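Local structure of type III secretion system effector protein ExoU (Pseudomonas fluorescens, 4QMK) at residues P66-L71 with V97-G102; L112-M117 with K241-T246; V70-G75 with A332-F337; V85-E90 with T421-L426. The protein acts as a type III secretion effector, probably a patatin-like phospholipase that binds phosphatidylinositol 4,5-bisphosphate and so localises to the plasma membrane of the host cell. One frame throughout, in Å; residues are numbered along the deposited sequence.

Interaction 1: residues P66-L71 with V97-G102; sequences PAHLVL and VKVVSG
His68 reaches across to the neighbouring strand, to Ser101, where NE2 and OG lie 2.6 Å apart in a nearly straight hydrogen bond (162°); either atom could be the donor. The hydroxyl approaches the imidazole at its edge, near the ring plane. With CG anti to the backbone N (chi1 -174°), the ring is laid forward along the strand, with Val70 CG2 over one face, 3.6 Å from the ring plane and displaced toward the rim. Behind these side chains runs a ladder of parallel-strand bonds. Leu69 N donates to Val99 O at 3.0 Å and Leu69 O accepts from Ser101 N at 2.8 Å, so that this one residue is held through both its peptide groups. Leu71 N continues the ladder to Ser101 O at 2.7 Å. At the entrance to the pair Ala67 O takes two donors, Lys98 N at 2.7 Å and the longer Val99 N at 3.2 Å. On the face that carries Leu69 and Val100, Leu69 CB rests on Val97 CG1 at 4.1 Å, and Met84 and Leu88 of helix 81-90 cover Leu69 further out. Asn244 of the next strand touches Val99 and Ser101 on the histidine side. Segments 68-71 and 99-102 run within 11° of parallel; their strands, 68-72 and 99-103, are joined through helix 81-90 as a beta-alpha-beta unit in the central sheet of the patatin-like fold.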
loop_
_atom_site.group_PDB
_atom_site.type_symbol
_atom_site.label_atom_id
_atom_site.label_comp_id
_atom_site.label_asym_id
_atom_site.label_seq_id
_atom_site.Cartn_x
_atom_site.Cartn_y
_atom_site.Cartn_z
ATOM N N PRO A 66 23.986 -2.487 24.131
ATOM C CA PRO A 66 22.735 -1.964 23.578
ATOM C C PRO A 66 22.385 -2.384 22.165
ATOM O O PRO A 66 23.198 -2.264 21.277
ATOM C CB PRO A 66 22.923 -0.462 23.623
ATOM C CG PRO A 66 23.879 -0.251 24.719
ATOM C CD PRO A 66 24.824 -1.419 24.672
ATOM N N ALA A 67 21.166 -2.913 22.011
ATOM C CA ALA A 67 20.597 -3.285 20.720
ATOM C C ALA A 67 19.544 -2.255 20.243
ATOM O O ALA A 67 19.267 -2.139 19.054
ATOM C CB ALA A 67 19.963 -4.649 20.816
ATOM N N HIS A 68 18.975 -1.503 21.162
ATOM C CA HIS A 68 18.001 -0.509 20.803
ATOM C C HIS A 68 18.419 0.869 21.387
ATOM O O HIS A 68 18.682 1.002 22.559
ATOM C CB HIS A 68 16.652 -1.007 21.331
ATOM C CG HIS A 68 15.484 -0.178 20.935
ATOM N ND1 HIS A 68 14.209 -0.442 21.379
ATOM C CD2 HIS A 68 15.380 0.908 20.143
ATOM C CE1 HIS A 68 13.369 0.441 20.864
ATOM N NE2 HIS A 68 14.057 1.289 20.129
ATOM N N LEU A 69 18.525 1.870 20.554
ATOM C CA LEU A 69 18.865 3.233 21.002
ATOM C C LEU A 69 17.573 4.021 20.922
ATOM O O LEU A 69 16.931 4.065 19.861
ATOM C CB LEU A 69 19.918 3.830 20.094
ATOM C CG LEU A 69 20.349 5.263 20.314
ATOM C CD1 LEU A 69 20.865 5.529 21.728
ATOM C CD2 LEU A 69 21.462 5.574 19.318
ATOM N N VAL A 70 17.141 4.589 22.035
ATOM C CA VAL A 70 15.893 5.335 22.029
ATOM C C VAL A 70 16.192 6.783 22.304
ATOM O O VAL A 70 16.730 7.094 23.358
ATOM C CB VAL A 70 14.917 4.826 23.147
ATOM C CG1 VAL A 70 13.616 5.583 23.109
ATOM C CG2 VAL A 70 14.637 3.327 22.987
ATOM N N LEU A 71 15.798 7.670 21.410
ATOM C CA LEU A 71 16.007 9.154 21.603
ATOM C C LEU A 71 14.700 9.883 21.908
ATOM O O LEU A 71 13.882 10.054 21.027
ATOM C CB LEU A 71 16.664 9.769 20.343
ATOM C CG LEU A 71 17.896 9.012 19.839
ATOM C CD1 LEU A 71 18.521 9.655 18.648
ATOM C CD2 LEU A 71 18.924 8.941 20.938
ATOM N N VAL A 97 24.083 -1.823 17.704
ATOM C CA VAL A 97 22.783 -1.245 17.817
ATOM C C VAL A 97 22.017 -1.761 16.604
ATOM O O VAL A 97 22.524 -1.762 15.538
ATOM C CB VAL A 97 22.825 0.308 17.806
ATOM C CG1 VAL A 97 21.427 0.853 17.696
ATOM C CG2 VAL A 97 23.483 0.851 19.067
ATOM N N LYS A 98 20.786 -2.196 16.784
ATOM C CA LYS A 98 19.983 -2.742 15.680
ATOM C C LYS A 98 18.819 -1.858 15.245
ATOM O O LYS A 98 18.382 -1.917 14.122
ATOM C CB LYS A 98 19.359 -4.054 16.118
ATOM C CG LYS A 98 20.324 -5.106 16.560
ATOM C CD LYS A 98 21.257 -5.503 15.425
ATOM C CE LYS A 98 22.078 -6.714 15.836
ATOM N NZ LYS A 98 23.003 -7.092 14.761
ATOM N N VAL A 99 18.261 -1.117 16.177
ATOM C CA VAL A 99 17.084 -0.362 15.916
ATOM C C VAL A 99 17.263 0.969 16.595
ATOM O O VAL A 99 17.725 1.046 17.751
ATOM C CB VAL A 99 15.880 -1.026 16.579
ATOM C CG1 VAL A 99 14.591 -0.403 16.102
ATOM C CG2 VAL A 99 15.867 -2.503 16.300
ATOM N N VAL A 100 16.908 2.024 15.903
ATOM C CA VAL A 100 16.984 3.320 16.508
ATOM C C VAL A 100 15.585 3.911 16.566
ATOM O O VAL A 100 14.900 3.957 15.552
ATOM C CB VAL A 100 17.902 4.240 15.708
ATOM C CG1 VAL A 100 18.005 5.595 16.405
ATOM C CG2 VAL A 100 19.249 3.584 15.574
ATOM N N SER A 101 15.175 4.368 17.739
ATOM C CA SER A 101 13.872 5.018 17.840
ATOM C C SER A 101 14.027 6.460 18.181
ATOM O O SER A 101 14.877 6.844 19.000
ATOM C CB SER A 101 13.033 4.354 18.906
ATOM O OG SER A 101 12.818 3.011 18.547
ATOM N N GLY A 102 13.194 7.275 17.595
ATOM C CA GLY A 102 13.290 8.695 17.852
ATOM C C GLY A 102 11.948 9.252 18.104
ATOM O O GLY A 102 11.030 9.018 17.341
#

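Interaction 2: residues L112-M117 with K241-T246; sequences LLASGM and KQLNIT
The peptide carbonyl of Ala114 is the flat group through which the end of helix 107-114 meets the residue just before strand 242-251: Lys241 N approaches Ala114 O in the carbonyl plane and on a lone pair, at 2.8 Å with an almost linear N-H (174°). The methyl of Ala114 points at the incoming chain, its CB 3.5 Å from Lys241 O and 3.9 Å from Leu243 CB. Leu243, with CG anti to the backbone N (chi1 173°), has CD1 4.1 Å from Ala114 CB, and the alanine is thereby bordered by both CB and a branch end of the leucine. Helix 107-114 follows the GxSxG sequence of a probable nucleophile elbow, as in other patatin-like enzymes, and it ends here in a Schellman motif. Gly116, at a phi of 96°, donates through its N to Leu113 O at 2.9 Å, while the companion bond from Met117 N to Leu112 O is weak at 3.5 Å. The side chain of Lys241 leaves the contact, its aliphatic part passing Leu113 O with CD 4.1 Å away; its buried ammonium is satisfied by Val97 O and Pro238 O. Beyond the pair, Leu230 of helix 227-236 packs on both Ala114 and Leu243, and Ile270 of helix 270-278 also touches Leu243. Ser115 O and Gly116 O turn instead to the side chains of Ser195 and His199.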
loop_
_atom_site.group_PDB
_atom_site.type_symbol
_atom_site.label_atom_id
_atom_site.label_comp_id
_atom_site.label_asym_id
_atom_site.label_seq_id
_atom_site.Cartn_x
_atom_site.Cartn_y
_atom_site.Cartn_z
ATOM N N LEU A 112 18.820 10.191 10.917
ATOM C CA LEU A 112 20.202 10.339 10.449
ATOM C C LEU A 112 21.054 9.161 10.898
ATOM O O LEU A 112 21.812 8.593 10.124
ATOM C CB LEU A 112 20.790 11.652 10.914
ATOM C CG LEU A 112 20.149 12.913 10.307
ATOM C CD1 LEU A 112 20.855 14.178 10.775
ATOM C CD2 LEU A 112 20.183 12.833 8.801
ATOM N N LEU A 113 20.895 8.748 12.137
ATOM C CA LEU A 113 21.689 7.611 12.655
ATOM C C LEU A 113 21.286 6.273 12.050
ATOM O O LEU A 113 22.127 5.486 11.746
ATOM C CB LEU A 113 21.638 7.531 14.174
ATOM C CG LEU A 113 22.287 8.690 14.926
ATOM C CD1 LEU A 113 22.034 8.664 16.423
ATOM C CD2 LEU A 113 23.768 8.669 14.682
ATOM N N ALA A 114 20.017 6.057 11.799
ATOM C CA ALA A 114 19.610 4.801 11.276
ATOM C C ALA A 114 20.159 4.605 9.889
ATOM O O ALA A 114 20.332 3.469 9.440
ATOM C CB ALA A 114 18.094 4.667 11.277
ATOM N N SER A 115 20.432 5.724 9.233
ATOM C CA SER A 115 20.973 5.761 7.891
ATOM C C SER A 115 22.447 5.481 7.843
ATOM O O SER A 115 23.051 5.417 6.758
ATOM C CB SER A 115 20.746 7.143 7.266
ATOM O OG SER A 115 19.366 7.335 7.026
ATOM N N GLY A 116 23.057 5.363 8.997
ATOM C CA GLY A 116 24.459 4.985 9.047
ATOM C C GLY A 116 25.433 6.132 9.148
ATOM O O GLY A 116 26.574 5.942 8.864
ATOM N N MET A 117 24.993 7.311 9.570
ATOM C CA MET A 117 25.920 8.398 9.783
ATOM C C MET A 117 26.789 8.078 10.977
ATOM O O MET A 117 26.269 7.768 12.035
ATOM C CB MET A 117 25.196 9.756 10.015
ATOM C CG MET A 117 24.643 10.372 8.751
ATOM S SD MET A 117 24.118 12.107 8.888
ATOM C CE MET A 117 25.433 12.786 9.865
ATOM N N LYS A 241 20.449 0.869 10.333
ATOM C CA LYS A 241 19.594 0.369 11.384
ATOM C C LYS A 241 18.121 0.440 11.058
ATOM O O LYS A 241 17.684 1.299 10.332
ATOM C CB LYS A 241 19.797 1.250 12.588
ATOM C CG LYS A 241 21.042 0.976 13.387
ATOM C CD LYS A 241 22.321 1.542 12.838
ATOM C CE LYS A 241 23.511 1.238 13.751
ATOM N NZ LYS A 241 23.834 -0.213 13.895
ATOM N N GLN A 242 17.320 -0.413 11.642
ATOM C CA GLN A 242 15.879 -0.221 11.459
ATOM C C GLN A 242 15.504 1.029 12.207
ATOM O O GLN A 242 16.240 1.459 13.110
ATOM C CB GLN A 242 15.086 -1.379 11.987
ATOM C CG GLN A 242 15.449 -2.684 11.342
ATOM C CD GLN A 242 14.753 -3.813 12.013
ATOM O OE1 GLN A 242 13.570 -3.738 12.324
ATOM N NE2 GLN A 242 15.485 -4.842 12.296
ATOM N N LEU A 243 14.369 1.608 11.856
ATOM C CA LEU A 243 13.998 2.892 12.440
ATOM C C LEU A 243 12.560 2.917 12.866
ATOM O O LEU A 243 11.701 2.429 12.127
ATOM C CB LEU A 243 14.233 3.992 11.417
ATOM C CG LEU A 243 13.767 5.421 11.758
ATOM C CD1 LEU A 243 14.572 5.978 12.913
ATOM C CD2 LEU A 243 13.940 6.306 10.552
ATOM N N ASN A 244 12.319 3.478 14.058
ATOM C CA ASN A 244 10.994 3.820 14.538
ATOM C C ASN A 244 10.958 5.282 14.787
ATOM O O ASN A 244 11.734 5.802 15.568
ATOM C CB ASN A 244 10.726 3.230 15.902
ATOM C CG ASN A 244 10.403 1.827 15.835
ATOM O OD1 ASN A 244 9.315 1.469 15.483
ATOM N ND2 ASN A 244 11.350 1.010 16.131
ATOM N N ILE A 245 9.993 5.942 14.210
ATOM C CA ILE A 245 9.748 7.298 14.506
ATOM C C ILE A 245 8.397 7.353 15.236
ATOM O O ILE A 245 7.397 6.770 14.800
ATOM C CB ILE A 245 9.758 8.116 13.244
ATOM C CG1 ILE A 245 11.166 8.147 12.758
ATOM C CG2 ILE A 245 9.250 9.535 13.522
ATOM C CD1 ILE A 245 11.417 9.170 11.662
ATOM N N THR A 246 8.379 8.062 16.345
ATOM C CA THR A 246 7.226 8.076 17.221
ATOM C C THR A 246 6.856 9.443 17.684
ATOM O O THR A 246 7.660 10.348 17.662
ATOM C CB THR A 246 7.568 7.230 18.450
ATOM O OG1 THR A 246 7.799 5.889 18.000
ATOM C CG2 THR A 246 6.446 7.205 19.428
#

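Interaction 3: residues V70-G75 with A332-F337; sequences VLSGGG and ALIVKF
Val70 O is approached by two groups of the neighbouring strand: Val335 N donates to it at 2.8 Å, nearly in line with the carbonyl bond, and Ile334 CA sends a C-H toward it from 3.6 Å. The nitrogen of the same valine donates to Leu333 O, also at 2.8 Å and close to straight (170°). Further along, the ladder slackens, since Ser72 N reaches Val335 O only weakly at 3.3 Å. The axes of strand segments 70-72 and 332-337 are 4.9 Å apart at their closest and run parallel within 15°. Side chains pair in register on both faces. Val70 and Ile334 run alongside each other in the same direction, with CB of the valine 4.1 Å from CG1 of the isoleucine. On the other face Leu71 and Val335 are likewise alongside, CD2 against CG2 at 4.0 Å. Ser72, the centre of an inverse gamma turn, takes the chain away from the strand; its carbonyl O lies near the plane of the Phe337 ring, 4.0 Å from CE1 at the edge that Phe337 presents with CG anti to its carbonyl carbon (chi1 -62°). The glycine-rich segment that follows, poorly ordered at Gly73 and Gly74, corresponds to the loop that in patatin-like enzymes probably contributes the oxyanion hole. Outside the pair, Phe81 of helix 81-90 covers Leu71 and Val335 and meets the Phe337 ring, Phe378 of helix 374-380 covers Ile334 and Lys336, and strand 382-389 flanks the outer side of strand 332-337.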
loop_
_atom_site.group_PDB
_atom_site.type_symbol
_atom_site.label_atom_id
_atom_site.label_comp_id
_atom_site.label_asym_id
_atom_site.label_seq_id
_atom_site.Cartn_x
_atom_site.Cartn_y
_atom_site.Cartn_z
ATOM N N VAL A 70 17.141 4.589 22.035
ATOM C CA VAL A 70 15.893 5.335 22.029
ATOM C C VAL A 70 16.192 6.783 22.304
ATOM O O VAL A 70 16.730 7.094 23.358
ATOM C CB VAL A 70 14.917 4.826 23.147
ATOM C CG1 VAL A 70 13.616 5.583 23.109
ATOM C CG2 VAL A 70 14.637 3.327 22.987
ATOM N N LEU A 71 15.798 7.670 21.410
ATOM C CA LEU A 71 16.007 9.154 21.603
ATOM C C LEU A 71 14.700 9.883 21.908
ATOM O O LEU A 71 13.882 10.054 21.027
ATOM C CB LEU A 71 16.664 9.769 20.343
ATOM C CG LEU A 71 17.896 9.012 19.839
ATOM C CD1 LEU A 71 18.521 9.655 18.648
ATOM C CD2 LEU A 71 18.924 8.941 20.938
ATOM N N SER A 72 14.533 10.354 23.139
ATOM C CA SER A 72 13.309 11.080 23.576
ATOM C C SER A 72 13.548 12.531 23.351
ATOM O O SER A 72 13.884 13.264 24.243
ATOM C CB SER A 72 13.100 10.791 25.051
ATOM O OG SER A 72 13.376 9.416 25.279
ATOM N N GLY A 73 13.384 12.936 22.123
ATOM C CA GLY A 73 13.938 14.182 21.654
ATOM C C GLY A 73 13.363 15.501 22.029
ATOM O O GLY A 73 12.426 15.620 22.817
ATOM N N GLY A 74 14.000 16.505 21.433
ATOM C CA GLY A 74 13.748 17.932 21.645
ATOM C C GLY A 74 14.625 18.530 20.578
ATOM O O GLY A 74 15.503 17.850 20.033
ATOM N N GLY A 75 14.373 19.775 20.229
ATOM C CA GLY A 75 15.134 20.431 19.188
ATOM C C GLY A 75 16.460 20.930 19.713
ATOM O O GLY A 75 17.490 20.293 19.536
ATOM N N ALA A 332 18.506 -1.818 26.123
ATOM C CA ALA A 332 18.247 -0.587 25.451
ATOM C C ALA A 332 19.185 0.501 26.012
ATOM O O ALA A 332 19.775 0.328 27.091
ATOM C CB ALA A 332 16.822 -0.182 25.677
ATOM N N LEU A 333 19.324 1.591 25.273
ATOM C CA LEU A 333 19.938 2.776 25.808
ATOM C C LEU A 333 18.875 3.823 25.530
ATOM O O LEU A 333 18.517 4.076 24.367
ATOM C CB LEU A 333 21.241 3.125 25.091
ATOM C CG LEU A 333 21.901 4.413 25.563
ATOM C CD1 LEU A 333 22.249 4.371 27.030
ATOM C CD2 LEU A 333 23.189 4.574 24.789
ATOM N N ILE A 334 18.326 4.411 26.580
ATOM C CA ILE A 334 17.232 5.338 26.421
ATOM C C ILE A 334 17.791 6.640 26.782
ATOM O O ILE A 334 18.301 6.801 27.885
ATOM C CB ILE A 334 16.063 4.960 27.377
ATOM C CG1 ILE A 334 15.554 3.571 26.994
ATOM C CG2 ILE A 334 14.959 5.996 27.284
ATOM C CD1 ILE A 334 14.682 2.862 28.051
ATOM N N VAL A 335 17.713 7.605 25.908
ATOM C CA VAL A 335 18.454 8.897 26.162
ATOM C C VAL A 335 17.514 10.002 26.458
ATOM O O VAL A 335 16.737 10.359 25.603
ATOM C CB VAL A 335 19.292 9.284 24.951
ATOM C CG1 VAL A 335 20.101 10.523 25.245
ATOM C CG2 VAL A 335 20.219 8.133 24.597
ATOM N N LYS A 336 17.544 10.482 27.705
ATOM C CA LYS A 336 16.722 11.600 28.165
ATOM C C LYS A 336 17.554 12.797 28.573
ATOM O O LYS A 336 18.756 12.715 28.752
ATOM C CB LYS A 336 15.900 11.201 29.379
ATOM C CG LYS A 336 14.731 10.347 29.002
ATOM C CD LYS A 336 13.934 9.846 30.191
ATOM C CE LYS A 336 12.840 8.900 29.660
ATOM N NZ LYS A 336 11.872 8.377 30.675
ATOM N N PHE A 337 16.879 13.909 28.802
ATOM C CA PHE A 337 17.556 15.103 29.270
ATOM C C PHE A 337 17.207 15.453 30.731
ATOM O O PHE A 337 16.109 15.152 31.207
ATOM C CB PHE A 337 17.239 16.225 28.316
ATOM C CG PHE A 337 17.713 15.970 26.939
ATOM C CD1 PHE A 337 16.946 15.263 26.069
ATOM C CD2 PHE A 337 18.957 16.420 26.533
ATOM C CE1 PHE A 337 17.407 15.020 24.790
ATOM C CE2 PHE A 337 19.425 16.173 25.286
ATOM C CZ PHE A 337 18.653 15.482 24.402
#

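Interaction 4: residues V85-E90 with T421-L426; sequences VQALEE and TVSGHL
Val422 turns its CG1 anti to the backbone N (chi1 169°), which sends that methyl out to Ala87 CB, 3.6 Å away. Leu426, one helical turn on, is stretched at its second torsion (chi2 176°), and CD1 therefore extends across to Leu88 CD2 at 3.9 Å. The two leucine side chains cross at about a right angle, branch end against branch end. Leu426 CD1 also passes 4.2 Å from the carbonyl O of Ala87. Small residues let the backbones come close at one point, with the CA atoms of Ala87 and Ser423 5.4 Å apart, and Ala87 CB lies 3.8 Å from Ser423 OG, between the serine and Val422. The axes of segments 85-90 and 421-426 pass at 8.7 Å and cross at -42°, in a helix pair that packs on one face of the central sheet of this alpha/beta fold: Leu88 and His425 both touch Leu333, and Val422 touches Leu385 of the adjoining strand. Helix 81-90 is the crossover helix that links strands 68-72 and 99-103, whereas helix 408-431 lies far along the chain and is laid against its side. At the more exposed margin Glu90 stretches toward helix 408-431, where OE1 forms a salt bridge with Arg419 and OE2 is 3.5 Å from Ser423 OG. Ser423 OG in addition makes a weak bond to the backbone O of Arg419.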
loop_
_atom_site.group_PDB
_atom_site.type_symbol
_atom_site.label_atom_id
_atom_site.label_comp_id
_atom_site.label_asym_id
_atom_site.label_seq_id
_atom_site.Cartn_x
_atom_site.Cartn_y
_atom_site.Cartn_z
ATOM N N VAL A 85 26.659 9.831 20.587
ATOM C CA VAL A 85 27.115 8.973 19.499
ATOM C C VAL A 85 28.650 8.744 19.518
ATOM O O VAL A 85 29.142 7.655 19.139
ATOM C CB VAL A 85 26.761 9.572 18.153
ATOM C CG1 VAL A 85 27.230 8.654 17.015
ATOM C CG2 VAL A 85 25.275 9.832 18.095
ATOM N N GLN A 86 29.401 9.769 19.933
ATOM C CA GLN A 86 30.819 9.617 20.074
ATOM C C GLN A 86 31.094 8.495 21.061
ATOM O O GLN A 86 31.837 7.565 20.760
ATOM C CB GLN A 86 31.465 10.930 20.522
ATOM C CG GLN A 86 31.396 12.023 19.484
ATOM C CD GLN A 86 31.410 13.415 20.097
ATOM O OE1 GLN A 86 31.958 13.627 21.185
ATOM N NE2 GLN A 86 30.860 14.387 19.371
ATOM N N ALA A 87 30.465 8.578 22.226
ATOM C CA ALA A 87 30.583 7.545 23.284
ATOM C C ALA A 87 30.239 6.161 22.792
ATOM O O ALA A 87 30.928 5.228 23.117
ATOM C CB ALA A 87 29.693 7.886 24.462
ATOM N N LEU A 88 29.176 6.011 22.006
ATOM C CA LEU A 88 28.840 4.664 21.496
ATOM C C LEU A 88 29.903 4.081 20.563
ATOM O O LEU A 88 30.297 2.925 20.706
ATOM C CB LEU A 88 27.498 4.652 20.788
ATOM C CG LEU A 88 26.306 4.729 21.725
ATOM C CD1 LEU A 88 25.061 5.004 20.907
ATOM C CD2 LEU A 88 26.149 3.450 22.514
ATOM N N GLU A 89 30.388 4.904 19.645
ATOM C CA GLU A 89 31.320 4.464 18.616
ATOM C C GLU A 89 32.682 4.190 19.225
ATOM O O GLU A 89 33.266 3.127 19.018
ATOM C CB GLU A 89 31.417 5.541 17.539
ATOM C CG GLU A 89 31.750 5.035 16.152
ATOM C CD GLU A 89 31.861 6.183 15.167
ATOM O OE1 GLU A 89 32.817 6.991 15.293
ATOM O OE2 GLU A 89 31.006 6.268 14.256
ATOM N N GLU A 90 33.176 5.155 19.992
ATOM C CA GLU A 90 34.468 5.037 20.699
ATOM C C GLU A 90 34.542 3.804 21.631
ATOM O O GLU A 90 35.606 3.380 22.016
ATOM C CB GLU A 90 34.736 6.340 21.441
ATOM C CG GLU A 90 35.342 6.225 22.822
ATOM C CD GLU A 90 35.197 7.543 23.573
ATOM O OE1 GLU A 90 35.316 8.611 22.891
ATOM O OE2 GLU A 90 34.919 7.510 24.818
ATOM N N THR A 421 28.950 11.202 30.188
ATOM C CA THR A 421 27.870 10.646 30.938
ATOM C C THR A 421 27.525 9.269 30.380
ATOM O O THR A 421 27.452 8.290 31.100
ATOM C CB THR A 421 26.652 11.585 30.894
ATOM O OG1 THR A 421 26.968 12.807 31.559
ATOM C CG2 THR A 421 25.473 10.986 31.619
ATOM N N VAL A 422 27.381 9.206 29.081
ATOM C CA VAL A 422 27.058 7.994 28.407
ATOM C C VAL A 422 28.167 6.944 28.549
ATOM O O VAL A 422 27.858 5.748 28.817
ATOM C CB VAL A 422 26.772 8.274 26.959
ATOM C CG1 VAL A 422 26.689 7.000 26.155
ATOM C CG2 VAL A 422 25.485 9.072 26.853
ATOM N N SER A 423 29.431 7.358 28.365
ATOM C CA SER A 423 30.567 6.461 28.608
ATOM C C SER A 423 30.453 5.918 30.027
ATOM O O SER A 423 30.647 4.727 30.253
ATOM C CB SER A 423 31.929 7.184 28.481
ATOM O OG SER A 423 32.363 7.263 27.141
ATOM N N GLY A 424 30.135 6.797 30.980
ATOM C CA GLY A 424 30.001 6.377 32.381
ATOM C C GLY A 424 28.880 5.362 32.513
ATOM O O GLY A 424 29.011 4.352 33.174
ATOM N N HIS A 425 27.793 5.610 31.803
ATOM C CA HIS A 425 26.686 4.756 31.887
ATOM C C HIS A 425 27.017 3.381 31.267
ATOM O O HIS A 425 26.703 2.348 31.825
ATOM C CB HIS A 425 25.510 5.398 31.196
ATOM C CG HIS A 425 24.294 4.549 31.210
ATOM N ND1 HIS A 425 23.995 3.674 30.199
ATOM C CD2 HIS A 425 23.322 4.403 32.132
ATOM C CE1 HIS A 425 22.876 3.036 30.486
ATOM N NE2 HIS A 425 22.462 3.447 31.664
ATOM N N LEU A 426 27.687 3.371 30.125
ATOM C CA LEU A 426 27.993 2.107 29.428
ATOM C C LEU A 426 28.933 1.276 30.246
ATOM O O LEU A 426 28.801 0.066 30.270
ATOM C CB LEU A 426 28.593 2.393 28.050
ATOM C CG LEU A 426 27.630 3.101 27.087
ATOM C CD1 LEU A 426 28.288 3.434 25.796
ATOM C CD2 LEU A 426 26.411 2.209 26.822
#

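In the fold
Interactions 1 and 3 share Val70 and Leu71, because strand 68-72 is flanked by strands 99-103 and 332-337; their centres are about 10 Å apart. Interaction 2 continues the sheet, with its centre about 8 Å from that of interaction 1, through Gly102 N to Asn244 O at 2.9 Å and Lys241 NZ to Val97 O at 2.6 Å. Interaction 4 covers one face: Leu88 CD1 touches Leu69 CD2 at 4.0 Å, and Val85 CG2 meets Leu113 CD1 of interaction 2 at 3.8 Å. The probable nucleophile elbow begins at Gly102, in interaction 1; helix 107-114 of interaction 2 follows it, and Leu71, shared with interaction 3, packs against it.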